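PDB 5A95: putative retaining b-glycosidase from Saccharophagus degradans, which probably hydrolyses mixed-linkage beta-glucans as a retaining family 5 endo-acting glycoside hydrolase, and binds a tetrasaccharide of beta-glucose units. Local coordinates for residues Ser88-Leu93 and Asn100-Pro105; Trp330-Asp335 and Trp344-Ser349; Pro338-Asp343 and Ser349-Phe354. The protein carries 1 engineered substitution. One frame throughout, in Å; residues are numbered along the deposited sequence.

Contact 1: residues Ser88-Leu93 and Asn100-Pro105; sequences SLFEEL and NTIRLP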
loop_
_atom_site.group_PDB
_atom_site.type_symbol
_atom_site.label_atom_id
_atom_site.label_comp_id
_atom_site.label_asym_id
_atom_site.label_seq_id
_atom_site.Cartn_x
_atom_site.Cartn_y
_atom_site.Cartn_z
ATOM N N SER A 88 11.113 33.078 18.302
ATOM C CA SER A 88 10.334 34.086 19.027
ATOM C C SER A 88 8.924 33.584 19.351
ATOM O O SER A 88 8.323 34.018 20.332
ATOM C CB SER A 88 10.240 35.384 18.226
ATOM O OG SER A 88 9.580 35.187 16.984
ATOM N N LEU A 89 8.394 32.672 18.528
ATOM C CA LEU A 89 7.088 32.081 18.795
ATOM C C LEU A 89 7.122 31.252 20.101
ATOM O O LEU A 89 6.229 31.364 20.955
ATOM C CB LEU A 89 6.687 31.196 17.615
ATOM C CG LEU A 89 5.406 30.377 17.747
ATOM C CD1 LEU A 89 4.227 31.248 18.123
ATOM C CD2 LEU A 89 5.181 29.580 16.464
ATOM N N PHE A 90 8.150 30.415 20.253
ATOM C CA PHE A 90 8.283 29.584 21.454
ATOM C C PHE A 90 8.541 30.455 22.678
ATOM O O PHE A 90 7.991 30.203 23.761
ATOM C CB PHE A 90 9.406 28.555 21.292
ATOM C CG PHE A 90 9.045 27.367 20.418
ATOM C CD1 PHE A 90 8.336 27.515 19.238
ATOM C CD2 PHE A 90 9.482 26.121 20.778
ATOM C CE1 PHE A 90 8.016 26.404 18.440
ATOM C CE2 PHE A 90 9.181 25.012 19.995
ATOM C CZ PHE A 90 8.467 25.158 18.826
ATOM N N GLU A 91 9.380 31.478 22.507
ATOM C CA GLU A 91 9.701 32.387 23.611
ATOM C C GLU A 91 8.454 33.125 24.109
ATOM O O GLU A 91 8.241 33.258 25.320
ATOM C CB GLU A 91 10.740 33.420 23.173
ATOM C CG GLU A 91 12.097 32.813 22.887
ATOM C CD GLU A 91 13.098 33.835 22.357
ATOM O OE1 GLU A 91 12.912 34.405 21.246
ATOM O OE2 GLU A 91 14.083 34.047 23.059
ATOM N N GLU A 92 7.629 33.604 23.180
ATOM C CA GLU A 92 6.402 34.300 23.569
ATOM C C GLU A 92 5.532 33.371 24.428
ATOM O O GLU A 92 5.006 33.741 25.468
ATOM C CB GLU A 92 5.642 34.722 22.330
ATOM C CG GLU A 92 4.221 35.213 22.595
ATOM C CD GLU A 92 4.127 36.525 23.358
ATOM O OE1 GLU A 92 5.160 37.213 23.552
ATOM O OE2 GLU A 92 2.997 36.894 23.708
ATOM N N LEU A 93 5.379 32.145 23.967
ATOM C CA LEU A 93 4.535 31.202 24.664
ATOM C C LEU A 93 5.052 30.848 26.056
ATOM O O LEU A 93 4.283 30.825 27.033
ATOM C CB LEU A 93 4.357 29.946 23.813
ATOM C CG LEU A 93 3.430 30.151 22.624
ATOM C CD1 LEU A 93 3.557 29.008 21.614
ATOM C CD2 LEU A 93 1.987 30.282 23.117
ATOM N N ASN A 100 3.890 25.054 29.432
ATOM C CA ASN A 100 5.013 24.166 29.599
ATOM C C ASN A 100 5.119 23.169 28.440
ATOM O O ASN A 100 6.010 22.325 28.449
ATOM C CB ASN A 100 5.005 23.461 30.955
ATOM C CG ASN A 100 3.838 22.497 31.131
ATOM O OD1 ASN A 100 3.254 22.034 30.184
ATOM N ND2 ASN A 100 3.525 22.166 32.364
ATOM N N THR A 101 4.226 23.277 27.441
ATOM C CA THR A 101 4.107 22.310 26.346
ATOM C C THR A 101 3.652 22.983 25.073
ATOM O O THR A 101 2.764 23.835 25.096
ATOM C CB THR A 101 3.056 21.224 26.717
ATOM O OG1 THR A 101 3.451 20.556 27.909
ATOM C CG2 THR A 101 2.927 20.178 25.626
ATOM N N ILE A 102 4.244 22.574 23.955
ATOM C CA ILE A 102 3.737 22.899 22.640
ATOM C C ILE A 102 3.479 21.602 21.879
ATOM O O ILE A 102 4.330 20.699 21.881
ATOM C CB ILE A 102 4.732 23.770 21.860
ATOM C CG1 ILE A 102 4.826 25.136 22.536
ATOM C CG2 ILE A 102 4.294 23.947 20.405
ATOM C CD1 ILE A 102 5.881 26.064 21.978
ATOM N N ARG A 103 2.306 21.515 21.251
ATOM C CA ARG A 103 1.951 20.400 20.363
ATOM C C ARG A 103 2.187 20.825 18.916
ATOM O O ARG A 103 1.715 21.893 18.491
ATOM C CB ARG A 103 0.508 19.988 20.562
ATOM C CG ARG A 103 0.009 18.858 19.667
ATOM C CD ARG A 103 -1.346 18.413 20.153
ATOM N NE ARG A 103 -1.998 17.309 19.459
ATOM C CZ ARG A 103 -2.995 17.402 18.580
ATOM N NH1 ARG A 103 -3.330 18.565 18.034
ATOM N NH2 ARG A 103 -3.667 16.305 18.224
ATOM N N LEU A 104 2.914 19.991 18.179
ATOM C CA LEU A 104 3.242 20.221 16.772
ATOM C C LEU A 104 2.370 19.298 15.920
ATOM O O LEU A 104 2.581 18.092 15.953
ATOM C CB LEU A 104 4.722 19.907 16.507
ATOM C CG LEU A 104 5.790 20.677 17.285
ATOM C CD1 LEU A 104 7.187 20.289 16.781
ATOM C CD2 LEU A 104 5.575 22.170 17.150
ATOM N N PRO A 105 1.400 19.852 15.170
ATOM C CA PRO A 105 0.505 19.018 14.369
ATOM C C PRO A 105 1.114 18.795 12.996
ATOM O O PRO A 105 0.900 19.594 12.067
ATOM C CB PRO A 105 -0.777 19.850 14.304
ATOM C CG PRO A 105 -0.304 21.259 14.334
ATOM C CD PRO A 105 0.942 21.267 15.197
#
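A helix and the next strand of the (beta/alpha)8 barrel of family 5 meet here: Phe90 and Leu93 of helix 87-96 close on Ile102 of strand 101-106. The short axes approach to 10.1 Å at an angle of 139°, the helix running roughly against the strand, and no hydrogen bond crosses the interface. The contact centres on the CD1 methyl of Ile102, which sits over one face of the Phe90 ring in a CH-pi contact, 3.7 Å from the ring centroid and only 10° off the normal. All six ring carbons therefore lie at similar distances from it, CG of Phe90 being 3.8 Å from CD1 of Ile102. Ile102 reaches that place because its CG1 stands opposite its own carbonyl carbon (chi1 -67°) and its chain then runs on extended toward the helix. Leu93 meets the same methyl, its CD1 3.8 Å from CD1 of Ile102, the two side chains crossing at about a right angle. Replacing Phe90 with an alanine would probably open a gap above CD1 of Ile102 and strip away the aromatic face on which that methyl rests. Around this apolar junction, Phe90 also meets Trp129 edge-to-face and touches Ala126 and Leu133 of helix 116-133, while Leu93 lies against Val71 of strand 65-72. Arg103, beside Ile102 in the strand, is salt-bridged to Glu185, and strand 101-106 pairs in parallel with strands 65-72 and 136-144.

Contact 2: residues Trp330-Asp335 and Trp344-Ser349; sequences WVFDPD and WDFTPS. With BGC (beta-D-glucopyranose), chain D; BGC (beta-D-glucopyranose), chain B.
Two irregular segments of the loop between strand 326-329 and helix 350-363 come nearest at Pro334 and Trp344, whose CA atoms are 6.9 Å apart. The Pro334 ring lies over one face of the Trp344 indole, its CD 3.4 Å from CZ2 of Trp344 and in CH-pi contact with the six-membered ring. Trp344 CG stands opposite its carbonyl carbon (chi1 -78°), which lays the indole against the proline. Asp333 OD1 comes within 3.6 Å of Trp344 CZ2, the carboxylate nearly perpendicular to the indole (84°), and makes a salt bridge to Lys78. Asp333 OD2 accepts from Asp335 N in an Asx turn. The Phe332 and Phe346 rings are tilted by 23° and displaced so far that they hardly overlap, touching through CZ of Phe332 and CD1 of Phe346 at 3.6 Å. Water 1 joins the segments, accepting from Trp344 NE1 at 2.9 Å and donating to Asp335 OD2. Asp335 O accepts from O2 of the chain B glucose at 2.7 Å, and Trp330 turns one indole face to C3 of the chain D glucose. The grip is thus mostly apolar and aromatic, while the carboxylates of Asp333 and Asp335 share Lys78, which would probably favour their ionised forms.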
loop_
_atom_site.group_PDB
_atom_site.type_symbol
_atom_site.label_atom_id
_atom_site.label_comp_id
_atom_site.label_asym_id
_atom_site.label_seq_id
_atom_site.Cartn_x
_atom_site.Cartn_y
_atom_site.Cartn_z
ATOM N N TRP A 330 -6.256 24.372 21.061
ATOM C CA TRP A 330 -6.183 24.556 19.608
ATOM C C TRP A 330 -6.804 25.922 19.277
ATOM O O TRP A 330 -7.962 26.124 19.603
ATOM C CB TRP A 330 -6.963 23.416 18.881
ATOM C CG TRP A 330 -6.931 23.525 17.379
ATOM C CD1 TRP A 330 -7.738 24.302 16.602
ATOM C CD2 TRP A 330 -5.982 22.929 16.497
ATOM N NE1 TRP A 330 -7.389 24.175 15.278
ATOM C CE2 TRP A 330 -6.304 23.344 15.186
ATOM C CE3 TRP A 330 -4.899 22.065 16.686
ATOM C CZ2 TRP A 330 -5.569 22.941 14.068
ATOM C CZ3 TRP A 330 -4.171 21.664 15.593
ATOM C CH2 TRP A 330 -4.518 22.084 14.284
ATOM N N VAL A 331 -6.090 26.845 18.613
ATOM C CA VAL A 331 -4.691 26.736 18.166
ATOM C C VAL A 331 -4.050 28.128 18.258
ATOM O O VAL A 331 -4.726 29.135 18.019
ATOM C CB VAL A 331 -4.614 26.187 16.717
ATOM C CG1 VAL A 331 -5.436 27.024 15.763
ATOM C CG2 VAL A 331 -3.176 26.058 16.233
ATOM N N PHE A 332 -2.768 28.183 18.604
ATOM C CA PHE A 332 -2.043 29.436 18.728
ATOM C C PHE A 332 -1.517 29.821 17.348
ATOM O O PHE A 332 -0.366 29.620 17.022
ATOM C CB PHE A 332 -0.931 29.299 19.759
ATOM C CG PHE A 332 -0.372 30.613 20.205
ATOM C CD1 PHE A 332 -0.985 31.308 21.240
ATOM C CD2 PHE A 332 0.778 31.145 19.637
ATOM C CE1 PHE A 332 -0.462 32.507 21.687
ATOM C CE2 PHE A 332 1.302 32.350 20.095
ATOM C CZ PHE A 332 0.665 33.031 21.103
ATOM N N ASP A 333 -2.432 30.383 16.565
ATOM C CA ASP A 333 -2.228 30.781 15.187
ATOM C C ASP A 333 -3.304 31.795 14.871
ATOM O O ASP A 333 -4.421 31.654 15.369
ATOM C CB ASP A 333 -2.407 29.558 14.263
ATOM C CG ASP A 333 -1.928 29.825 12.867
ATOM O OD1 ASP A 333 -0.695 29.830 12.668
ATOM O OD2 ASP A 333 -2.767 30.082 11.961
ATOM N N PRO A 334 -3.002 32.820 14.038
ATOM C CA PRO A 334 -4.046 33.790 13.667
ATOM C C PRO A 334 -4.906 33.380 12.467
ATOM O O PRO A 334 -5.881 34.056 12.163
ATOM C CB PRO A 334 -3.242 35.059 13.338
ATOM C CG PRO A 334 -1.961 34.538 12.803
ATOM C CD PRO A 334 -1.681 33.255 13.547
ATOM N N ASP A 335 -4.537 32.311 11.773
ATOM C CA ASP A 335 -5.220 31.883 10.553
ATOM C C ASP A 335 -6.077 30.649 10.742
ATOM O O ASP A 335 -7.239 30.621 10.334
ATOM C CB ASP A 335 -4.213 31.629 9.417
ATOM C CG ASP A 335 -3.336 32.806 9.157
ATOM O OD1 ASP A 335 -3.893 33.887 8.965
ATOM O OD2 ASP A 335 -2.102 32.669 9.147
ATOM N N TRP A 344 0.056 38.279 14.527
ATOM C CA TRP A 344 1.357 37.829 14.990
ATOM C C TRP A 344 2.023 38.742 16.024
ATOM O O TRP A 344 3.108 38.464 16.504
ATOM C CB TRP A 344 2.269 37.486 13.807
ATOM C CG TRP A 344 1.958 36.156 13.196
ATOM C CD1 TRP A 344 1.576 35.913 11.922
ATOM C CD2 TRP A 344 2.000 34.878 13.859
ATOM N NE1 TRP A 344 1.407 34.566 11.729
ATOM C CE2 TRP A 344 1.646 33.911 12.907
ATOM C CE3 TRP A 344 2.315 34.472 15.145
ATOM C CZ2 TRP A 344 1.589 32.562 13.213
ATOM C CZ3 TRP A 344 2.235 33.131 15.460
ATOM C CH2 TRP A 344 1.891 32.194 14.489
ATOM N N ASP A 345 1.332 39.817 16.409
ATOM C CA ASP A 345 1.661 40.558 17.639
ATOM C C ASP A 345 1.047 39.927 18.914
ATOM O O ASP A 345 1.229 40.443 20.012
ATOM C CB ASP A 345 1.301 42.050 17.519
ATOM C CG ASP A 345 2.098 42.747 16.437
ATOM O OD1 ASP A 345 3.220 42.281 16.095
ATOM O OD2 ASP A 345 1.601 43.770 15.929
ATOM N N PHE A 346 0.365 38.797 18.738
ATOM C CA PHE A 346 -0.142 37.973 19.834
ATOM C C PHE A 346 -1.335 38.611 20.555
ATOM O O PHE A 346 -1.631 38.269 21.710
ATOM C CB PHE A 346 0.960 37.552 20.820
ATOM C CG PHE A 346 2.193 37.028 20.155
ATOM C CD1 PHE A 346 2.152 35.876 19.386
ATOM C CD2 PHE A 346 3.396 37.698 20.306
ATOM C CE1 PHE A 346 3.301 35.411 18.760
ATOM C CE2 PHE A 346 4.544 37.229 19.704
ATOM C CZ PHE A 346 4.494 36.078 18.943
ATOM N N THR A 347 -2.049 39.513 19.884
ATOM C CA THR A 347 -3.273 40.063 20.499
ATOM C C THR A 347 -4.243 38.885 20.708
ATOM O O THR A 347 -4.570 38.176 19.749
ATOM C CB THR A 347 -3.946 41.099 19.622
ATOM O OG1 THR A 347 -3.002 42.127 19.340
ATOM C CG2 THR A 347 -5.157 41.728 20.328
ATOM N N PRO A 348 -4.710 38.677 21.954
ATOM C CA PRO A 348 -5.510 37.465 22.176
ATOM C C PRO A 348 -6.913 37.540 21.589
ATOM O O PRO A 348 -7.538 38.621 21.549
ATOM C CB PRO A 348 -5.574 37.334 23.694
ATOM C CG PRO A 348 -4.468 38.186 24.231
ATOM C CD PRO A 348 -4.318 39.299 23.231
ATOM N N SER A 349 -7.408 36.398 21.145
ATOM C CA SER A 349 -8.826 36.219 20.848
ATOM C C SER A 349 -9.541 35.966 22.181
ATOM O O SER A 349 -8.903 35.889 23.223
ATOM C CB SER A 349 -9.006 35.017 19.939
ATOM O OG SER A 349 -8.688 33.849 20.675
HETATM C C2 BGC D . -8.853 19.187 13.393
HETATM C C3 BGC D . -8.100 20.495 13.157
HETATM C C4 BGC D . -9.101 21.596 12.784
HETATM C C5 BGC D . -10.176 21.695 13.849
HETATM C C6 BGC D . -11.184 22.781 13.557
HETATM C C1 BGC D . -10.120 19.337 14.230
HETATM O O1 BGC D . -11.032 18.286 14.036
HETATM O O2 BGC D . -7.937 18.187 13.974
HETATM O O3 BGC D . -7.073 20.236 12.149
HETATM O O4 BGC D . -8.542 22.902 12.582
HETATM O O5 BGC D . -10.875 20.456 13.832
HETATM O O6 BGC D . -12.215 22.606 14.530
HETATM C C2 BGC B . -9.237 28.490 8.800
HETATM C C3 BGC B . -10.368 29.145 8.034
HETATM C C4 BGC B . -10.401 28.626 6.615
HETATM C C5 BGC B . -10.513 27.115 6.630
HETATM C C6 BGC B . -10.499 26.525 5.224
HETATM C C1 BGC B . -9.305 26.990 8.713
HETATM O O2 BGC B . -9.307 28.902 10.172
HETATM O O3 BGC B . -10.146 30.551 7.994
HETATM O O4 BGC B . -11.503 29.233 5.936
HETATM O O5 BGC B . -9.391 26.575 7.335
HETATM O O6 BGC B . -9.239 26.821 4.592
HETATM O O HOH W 1 0.572 33.952 9.058
#

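Contact 3: residues Pro338-Asp343 and Ser349-Phe354; sequences PTMIND and SEQGAF
Ser349 and Gln351 both start their side chains between the backbone N and the carbonyl carbon (chi1 68° and 73°), which turns OG and the extended amide arm toward the Thr339 carbonyl. Ser349 is the N-cap of helix 350-363: its OG accepts from Gly352 N at 3.1 Å and donates to Thr339 O at 2.8 Å, so one hydroxyl caps the helix and ties it to the loop. Gln351 NE2 donates to the same Thr339 O at 3.2 Å. The two donors reach that oxygen from opposite faces of its carbonyl plane, the NE2 bond lying close to the Gln351 amide plane. Trp294 N holds OE1 of Gln351 and Trp330 O holds NE2, which fixes the amide's rotation. Pro338 CB packs 3.7 Å from NE2 of Gln351, and the Met340 side chain, bent at its last torsion, crosses that of Gln351 at about a right angle. One residue beyond Thr339, Met340 O takes a nearly straight bond from Ser349 N at 3.0 Å. The loop is thus bound to the first helical turn through two successive carbonyls, beside the glycan site, where the side chain of Pro338 lies about 4 Å from a bound glucose. Gly352 lets the backbones close up, since a CB would collide with Met340 O; instead Gly352 CA lies 3.3 Å from that oxygen, its CA-H pointing there with 161° at the hydrogen.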
loop_
_atom_site.group_PDB
_atom_site.type_symbol
_atom_site.label_atom_id
_atom_site.label_comp_id
_atom_site.label_asym_id
_atom_site.label_seq_id
_atom_site.Cartn_x
_atom_site.Cartn_y
_atom_site.Cartn_z
ATOM N N PRO A 338 -10.353 27.207 15.729
ATOM C CA PRO A 338 -10.495 28.477 16.448
ATOM C C PRO A 338 -9.142 29.044 16.880
ATOM O O PRO A 338 -8.311 28.324 17.423
ATOM C CB PRO A 338 -11.353 28.103 17.660
ATOM C CG PRO A 338 -11.098 26.639 17.869
ATOM C CD PRO A 338 -10.980 26.100 16.469
ATOM N N THR A 339 -8.927 30.339 16.637
ATOM C CA THR A 339 -7.660 30.972 16.946
ATOM C C THR A 339 -7.536 31.321 18.429
ATOM O O THR A 339 -8.546 31.574 19.084
ATOM C CB THR A 339 -7.519 32.303 16.216
ATOM O OG1 THR A 339 -8.524 33.182 16.710
ATOM C CG2 THR A 339 -7.657 32.148 14.731
ATOM N N MET A 340 -6.289 31.404 18.917
ATOM C CA MET A 340 -5.983 32.003 20.214
ATOM C C MET A 340 -5.517 33.432 20.121
ATOM O O MET A 340 -5.464 34.124 21.132
ATOM C CB MET A 340 -4.914 31.208 20.962
ATOM C CG MET A 340 -5.364 29.799 21.302
ATOM S SD MET A 340 -4.143 28.865 22.232
ATOM C CE MET A 340 -4.295 29.683 23.813
ATOM N N ILE A 341 -5.144 33.840 18.917
ATOM C CA ILE A 341 -4.580 35.160 18.671
ATOM C C ILE A 341 -5.153 35.722 17.386
ATOM O O ILE A 341 -5.519 34.971 16.476
ATOM C CB ILE A 341 -3.032 35.131 18.610
ATOM C CG1 ILE A 341 -2.543 34.099 17.572
ATOM C CG2 ILE A 341 -2.450 34.915 20.001
ATOM C CD1 ILE A 341 -1.032 34.063 17.407
ATOM N N ASN A 342 -5.213 37.049 17.294
ATOM C CA ASN A 342 -5.784 37.708 16.124
ATOM C C ASN A 342 -4.729 38.115 15.111
ATOM O O ASN A 342 -5.064 38.443 13.967
ATOM C CB ASN A 342 -6.550 38.966 16.542
ATOM C CG ASN A 342 -7.658 38.676 17.533
ATOM O OD1 ASN A 342 -8.244 37.600 17.545
ATOM N ND2 ASN A 342 -8.003 39.684 18.315
ATOM N N ASP A 343 -3.475 38.114 15.547
ATOM C CA ASP A 343 -2.359 38.602 14.729
ATOM C C ASP A 343 -1.040 38.091 15.276
ATOM O O ASP A 343 -0.998 37.555 16.367
ATOM C CB ASP A 343 -2.361 40.142 14.713
ATOM C CG ASP A 343 -2.356 40.733 16.105
ATOM O OD1 ASP A 343 -1.481 40.356 16.902
ATOM O OD2 ASP A 343 -3.238 41.575 16.406
ATOM N N SER A 349 -7.408 36.398 21.145
ATOM C CA SER A 349 -8.826 36.219 20.848
ATOM C C SER A 349 -9.541 35.966 22.181
ATOM O O SER A 349 -8.903 35.889 23.223
ATOM C CB SER A 349 -9.006 35.017 19.939
ATOM O OG SER A 349 -8.688 33.849 20.675
ATOM N N GLU A 350 -10.862 35.818 22.128
ATOM C CA GLU A 350 -11.617 35.548 23.344
ATOM C C GLU A 350 -11.052 34.296 24.043
ATOM O O GLU A 350 -10.740 34.331 25.228
ATOM C CB GLU A 350 -13.097 35.341 23.035
ATOM C CG GLU A 350 -13.918 35.021 24.278
ATOM C CD GLU A 350 -15.293 34.472 24.023
ATOM O OE1 GLU A 350 -15.636 34.103 22.880
ATOM O OE2 GLU A 350 -16.039 34.297 25.021
ATOM N N GLN A 351 -10.952 33.170 23.332
ATOM C CA GLN A 351 -10.458 31.970 24.009
ATOM C C GLN A 351 -8.987 32.111 24.385
ATOM O O GLN A 351 -8.549 31.546 25.387
ATOM C CB GLN A 351 -10.697 30.679 23.212
ATOM C CG GLN A 351 -9.818 30.463 21.988
ATOM C CD GLN A 351 -9.690 28.999 21.608
ATOM O OE1 GLN A 351 -10.090 28.108 22.347
ATOM N NE2 GLN A 351 -9.062 28.747 20.478
ATOM N N GLY A 352 -8.214 32.829 23.577
ATOM C CA GLY A 352 -6.824 33.034 23.907
ATOM C C GLY A 352 -6.613 33.746 25.226
ATOM O O GLY A 352 -5.833 33.285 26.059
ATOM N N ALA A 353 -7.339 34.845 25.441
ATOM C CA ALA A 353 -7.210 35.576 26.692
ATOM C C ALA A 353 -7.636 34.697 27.868
ATOM O O ALA A 353 -7.025 34.731 28.931
ATOM C CB ALA A 353 -8.043 36.847 26.668
ATOM N N PHE A 354 -8.720 33.944 27.675
ATOM C CA PHE A 354 -9.234 33.081 28.720
ATOM C C PHE A 354 -8.157 32.058 29.128
ATOM O O PHE A 354 -7.805 31.918 30.309
ATOM C CB PHE A 354 -10.525 32.394 28.267
ATOM C CG PHE A 354 -10.967 31.317 29.224
ATOM C CD1 PHE A 354 -11.538 31.663 30.450
ATOM C CD2 PHE A 354 -10.696 29.979 28.974
ATOM C CE1 PHE A 354 -11.895 30.708 31.361
ATOM C CE2 PHE A 354 -11.032 29.024 29.903
ATOM C CZ PHE A 354 -11.628 29.385 31.082
#

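From the N terminus, contact 1 comes first and closes the short connection from helix 87-96 to strand 101-106. Contacts 2 and 3 follow much later, both folding the loop between strand 326-329 and helix 350-363. These two cross: contact 2 opens at 330-335, contact 3 opens at 338-343 before contact 2 closes at 344-349, and Ser349 belongs to both. Between them Val331 O meets Met340 N and Thr347 O meets Asn342 N, probable hydrogen bonds. Leu89 and Leu93 pack on Phe332, Leu89 also on Trp344, and Glu92 on Phe346, so helix 87-96 ties contact 1 to contact 2, while contacts 1 and 3 do not touch.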